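PDB 6G49: protein-glutamine gamma-glutamyltransferase from Pseudomonas aeruginosa PAO1, which displays transglutaminase activity in vitro, cross-linking protein glutamine and lysine side chains through its periplasmic domain, and is critical for the viability of the bacterium. Local coordinates for residues 184-189 / 231-236; 222-227 / 236-241. All coordinates share one frame; numbering follows the deposited sequence. Where two conformers were deposited one is given.

Contact 1: 184-189 / 231-236; sequences NPRARA and VDDFLF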
# COMPACT_ATOMS: atom_id res chain seq x y z
N ASN A 184 2.02 17.28 14.43
CA ASN A 184 3.11 16.29 14.42
C ASN A 184 4.49 16.88 14.35
O ASN A 184 5.34 16.48 13.55
CB ASN A 184 2.85 15.26 13.31
CG ASN A 184 1.57 14.50 13.52
OD1 ASN A 184 1.42 13.81 14.57
ND2 ASN A 184 0.63 14.63 12.59
N PRO A 185 4.83 17.85 15.25
CA PRO A 185 6.14 18.46 15.24
C PRO A 185 7.28 17.46 15.56
O PRO A 185 8.37 17.59 15.05
CB PRO A 185 6.02 19.52 16.36
CG PRO A 185 4.96 18.96 17.30
CD PRO A 185 3.95 18.34 16.34
N ARG A 186 7.00 16.45 16.39
CA ARG A 186 8.06 15.50 16.74
C ARG A 186 8.49 14.69 15.49
O ARG A 186 9.64 14.40 15.28
CB ARG A 186 7.68 14.64 17.95
CG ARG A 186 7.62 15.43 19.27
CD ARG A 186 7.29 14.51 20.46
NE ARG A 186 5.89 14.10 20.54
CZ ARG A 186 5.40 13.08 21.25
NH1 ARG A 186 6.21 12.28 21.94
NH2 ARG A 186 4.09 12.88 21.26
N ALA A 187 7.50 14.26 14.70
CA ALA A 187 7.80 13.49 13.52
C ALA A 187 8.54 14.33 12.48
O ALA A 187 9.45 13.80 11.80
CB ALA A 187 6.51 12.92 12.97
N ARG A 188 8.19 15.63 12.38
CA ARG A 188 8.89 16.53 11.51
C ARG A 188 10.34 16.69 11.97
O ARG A 188 11.27 16.69 11.17
CB ARG A 188 8.18 17.88 11.43
CG ARG A 188 6.95 17.90 10.54
CD ARG A 188 6.24 19.23 10.69
NE ARG A 188 4.80 19.08 10.78
CZ ARG A 188 3.98 19.12 9.74
NH1 ARG A 188 4.39 19.57 8.57
NH2 ARG A 188 2.73 18.70 9.88
N ALA A 189 10.55 16.78 13.30
CA ALA A 189 11.95 16.86 13.84
C ALA A 189 12.77 15.60 13.50
O ALA A 189 13.93 15.66 13.11
CB ALA A 189 11.91 17.09 15.35
N VAL A 231 0.56 10.98 14.40
CA VAL A 231 1.78 10.37 13.96
C VAL A 231 2.79 10.40 15.11
O VAL A 231 3.48 9.42 15.39
CB VAL A 231 2.33 11.05 12.69
CG1 VAL A 231 3.69 10.52 12.27
CG2 VAL A 231 1.33 10.91 11.56
N ASP A 232 2.96 11.56 15.76
CA ASP A 232 3.89 11.65 16.93
C ASP A 232 3.49 10.62 18.00
O ASP A 232 4.39 9.96 18.54
CB ASP A 232 3.81 13.05 17.55
CG ASP A 232 4.49 14.15 16.77
OD1 ASP A 232 4.96 13.86 15.64
OD2 ASP A 232 4.52 15.35 17.30
N ASP A 233 2.22 10.59 18.34
CA ASP A 233 1.71 9.73 19.44
C ASP A 233 2.05 8.25 19.15
O ASP A 233 2.54 7.49 20.01
CB ASP A 233 0.22 9.95 19.71
CG ASP A 233 -0.09 11.34 20.27
OD1 ASP A 233 0.85 12.06 20.65
OD2 ASP A 233 -1.27 11.71 20.19
N PHE A 234 1.81 7.83 17.90
CA PHE A 234 2.15 6.49 17.48
C PHE A 234 3.65 6.25 17.50
O PHE A 234 4.12 5.26 18.04
CB PHE A 234 1.52 6.17 16.12
CG PHE A 234 2.11 4.93 15.49
CD1 PHE A 234 1.78 3.66 15.98
CD2 PHE A 234 2.93 5.01 14.38
CE1 PHE A 234 2.33 2.52 15.40
CE2 PHE A 234 3.47 3.88 13.79
CZ PHE A 234 3.15 2.62 14.29
N LEU A 235 4.47 7.11 16.87
CA LEU A 235 5.90 6.80 16.74
C LEU A 235 6.67 6.85 18.08
O LEU A 235 7.68 6.22 18.18
CB LEU A 235 6.57 7.81 15.80
CG LEU A 235 6.25 7.62 14.33
CD1 LEU A 235 6.85 8.76 13.50
CD2 LEU A 235 6.76 6.26 13.86
N PHE A 236 6.24 7.74 18.97
CA PHE A 236 7.11 8.11 20.15
C PHE A 236 6.44 7.76 21.49
O PHE A 236 7.13 7.77 22.50
CB PHE A 236 7.49 9.59 20.11
CG PHE A 236 8.09 10.01 18.79
CD1 PHE A 236 9.29 9.48 18.38
CD2 PHE A 236 7.45 10.94 18.00
CE1 PHE A 236 9.84 9.85 17.16
CE2 PHE A 236 8.00 11.31 16.78
CZ PHE A 236 9.17 10.75 16.36
O HOH W 1 -1.83 12.77 12.89
O HOH W 2 3.58 15.72 19.68
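The carboxylate of Asp232, on helix 230-238, meets the first turn of helix 185-197 and takes one backbone N-H on each oxygen. Asp232 OD2 accepts from Arg186 N at 2.9 Å, on its syn side though out of the carboxylate plane; Asp232 OD1 accepts from Ala187 N at 2.7 Å, reached from above that plane. Both donors belong to the first turn, where the N-H groups have no carbonyl of a preceding turn to bond to. Asn184, at the N-cap position, makes no capping bond with its own side chain, so an acid from the neighbouring helix does the capping work here. Instead, Asn184 turns its amide across the gap: with CG anti to the carbonyl carbon (chi1 -62°), OD1 accepts from Asp232 N at 3.0 Å in a nearly straight bond, 170° at the hydrogen. Its ND2 donates to a water that Val231 N also reaches, weakly.

A second water links Arg186 NE to Asp232 OD2, donating to the oxygen at 2.6 Å; the direct salt bridge between the same two atoms is long. The Arg186 chain bends at chi3, which brings one guanidinium face, toward its rim, over Asp232 O and Phe236 CD2, and NH2 to Asp233 OD1 at 3.4 Å, near the guanidinium plane. NH1 goes on to a salt bridge with Asp237, while Asp233 OD2 accepts from Gly227 N. Below this polar layer the methyl of Ala187 sits as a knob among Val231, Asp232, Leu235 and Phe236, 3.8 Å from Val231 CG1. The two short axes lie 8.5 Å apart at 62°. With two N-H donors, a water and an arginine around it at the positive end of a helix dipole, the buried Asp232 carboxylate is probably held in its charged form.

Contact 2: 222-227 / 236-241; sequences KPPATG and FDTRSG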
# COMPACT_ATOMS: atom_id res chain seq x y z
N LYS A 222 -6.16 -3.96 17.80
CA LYS A 222 -6.79 -3.10 18.76
C LYS A 222 -5.79 -2.09 19.23
O LYS A 222 -5.41 -2.04 20.38
CB LYS A 222 -7.41 -3.94 19.89
CG LYS A 222 -8.69 -4.68 19.48
CD LYS A 222 -9.72 -4.83 20.59
CE LYS A 222 -11.15 -4.65 20.12
NZ LYS A 222 -11.44 -5.44 18.89
N PRO A 223 -5.34 -1.20 18.32
CA PRO A 223 -4.40 -0.17 18.68
C PRO A 223 -5.00 0.86 19.64
O PRO A 223 -6.17 1.21 19.56
CB PRO A 223 -4.07 0.56 17.38
CG PRO A 223 -5.15 0.15 16.41
CD PRO A 223 -5.80 -1.12 16.92
N PRO A 224 -4.16 1.39 20.53
CA PRO A 224 -4.57 2.47 21.41
C PRO A 224 -4.90 3.75 20.62
O PRO A 224 -4.35 4.02 19.55
CB PRO A 224 -3.39 2.72 22.35
CG PRO A 224 -2.28 1.78 21.90
CD PRO A 224 -2.78 0.96 20.74
N ALA A 225 -5.87 4.49 21.15
CA ALA A 225 -6.26 5.78 20.61
C ALA A 225 -5.09 6.76 20.71
O ALA A 225 -4.19 6.71 21.60
CB ALA A 225 -7.49 6.27 21.35
N THR A 226 -5.02 7.64 19.70
CA THR A 226 -4.04 8.73 19.71
C THR A 226 -4.81 10.06 19.71
O THR A 226 -5.98 10.07 19.37
CB THR A 226 -3.12 8.66 18.48
OG1 THR A 226 -3.93 8.66 17.31
CG2 THR A 226 -2.28 7.41 18.42
N GLY A 227 -4.11 11.14 20.05
CA GLY A 227 -4.63 12.48 20.04
C GLY A 227 -4.42 13.13 18.69
O GLY A 227 -4.21 12.45 17.68
N PHE A 236 6.24 7.74 18.97
CA PHE A 236 7.11 8.11 20.15
C PHE A 236 6.44 7.76 21.49
O PHE A 236 7.13 7.77 22.50
CB PHE A 236 7.49 9.59 20.11
CG PHE A 236 8.09 10.01 18.79
CD1 PHE A 236 9.29 9.48 18.38
CD2 PHE A 236 7.45 10.94 18.00
CE1 PHE A 236 9.84 9.85 17.16
CE2 PHE A 236 8.00 11.31 16.78
CZ PHE A 236 9.17 10.75 16.36
N ASP A 237 5.12 7.54 21.51
CA ASP A 237 4.36 7.30 22.77
C ASP A 237 3.83 5.86 22.81
O ASP A 237 4.34 5.03 23.56
CB ASP A 237 3.30 8.37 23.02
CG ASP A 237 3.84 9.79 23.06
OD1 ASP A 237 5.08 9.96 23.17
OD2 ASP A 237 3.00 10.74 22.94
N THR A 238 2.85 5.53 21.97
CA THR A 238 2.17 4.24 22.05
C THR A 238 3.03 3.15 21.40
O THR A 238 2.97 1.98 21.82
CB THR A 238 0.75 4.28 21.48
OG1 THR A 238 0.85 4.40 20.04
CG2 THR A 238 -0.10 5.38 22.06
N ARG A 239 3.69 3.45 20.27
CA ARG A 239 4.36 2.46 19.43
C ARG A 239 3.50 1.23 19.21
O ARG A 239 4.00 0.10 19.17
CB ARG A 239 5.74 2.10 19.97
CG ARG A 239 6.70 3.26 19.98
CD ARG A 239 8.10 2.80 20.31
NE ARG A 239 9.15 3.78 20.12
CZ ARG A 239 9.39 4.78 20.96
NH1 ARG A 239 8.59 4.97 21.99
NH2 ARG A 239 10.37 5.64 20.71
N SER A 240 2.22 1.45 18.97
CA SER A 240 1.29 0.35 18.80
C SER A 240 0.25 0.71 17.75
O SER A 240 -0.39 1.78 17.85
CB SER A 240 0.59 0.02 20.12
OG SER A 240 -0.36 -1.02 19.94
N GLY A 241 0.05 -0.17 16.80
CA GLY A 241 -0.91 0.11 15.72
C GLY A 241 -1.11 -1.07 14.80
O GLY A 241 -0.52 -2.15 14.95
O HOH W 3 -1.52 3.98 18.68
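Pro224 lays the CD-CG side of its ring against Ser240, with CD 3.2 Å from Ser240 OG and 3.6 Å from Ser240 CB. The hydroxyl is placed there by the first torsion of Ser240: OG lies anti to the backbone N (chi1 178°), beside the carbonyl carbon. No direct hydrogen bond crosses between the two segments, so apart from a shared water the meeting is one of ring methylenes with short side chains and backbone. One residue earlier, Pro223 directs CB at the backbone of Gly241, 3.6 Å from its CA, where the glycine presents no side chain.

Residues 222-227 form the loop that leaves strand 218-219 and leads into helix 230-238. The latter ends in a wide pi-type turn, and Arg239, with positive phi, breaks away from it before strand 240-241, which pairs in parallel with 218-219. Strand, helix and returning parallel strand make a short beta-alpha-beta crossover, and the two prolines lie where its outgoing loop passes the returning strand. Just beyond that strand comes Cys243, the nucleophile by similarity, at the start of helix 243-256, as in the papain-like core of transglutaminases.

At the helix end Thr238 has OG1 between its backbone N and carbonyl carbon (chi1 72°), a rotamer that points the hydroxyl toward the strand. There OG1 receives a weak bond from Ser240 N and donates its own proton to a water 2.8 Å away. The same water donates to Ser240 O at 2.6 Å and to Pro224 O at 3.0 Å, giving the proline carbonyl a solvent-mediated tie to both helix end and strand. Thr238 CB approaches Pro224 CG at 4.0 Å, while its CG2 comes within 4.3 Å of Ala225 O.

Contacts 1 and 2 have centres 12 Å apart and share helix 230-238: contact 1 joins its flank to helix 185-197, contact 2 its C-terminal end to the loop that precedes it. Within that helix a probable hydrogen bond, Asp233 O to Thr238 N at 2.8 Å, ties a residue of one contact to a residue of the other, and Asp237 beside Thr238 is the acid that Arg186 reaches. Packing joins them too, with Asp233 CB 3.8 Å from Thr226 CG2 and Phe234 CD1 3.4 Å from Ser240 O. Only contact 2 comes near the presumed active site: Gly241 is about 8 Å from the side chain of Cys243 and about 11 Å from that of His287.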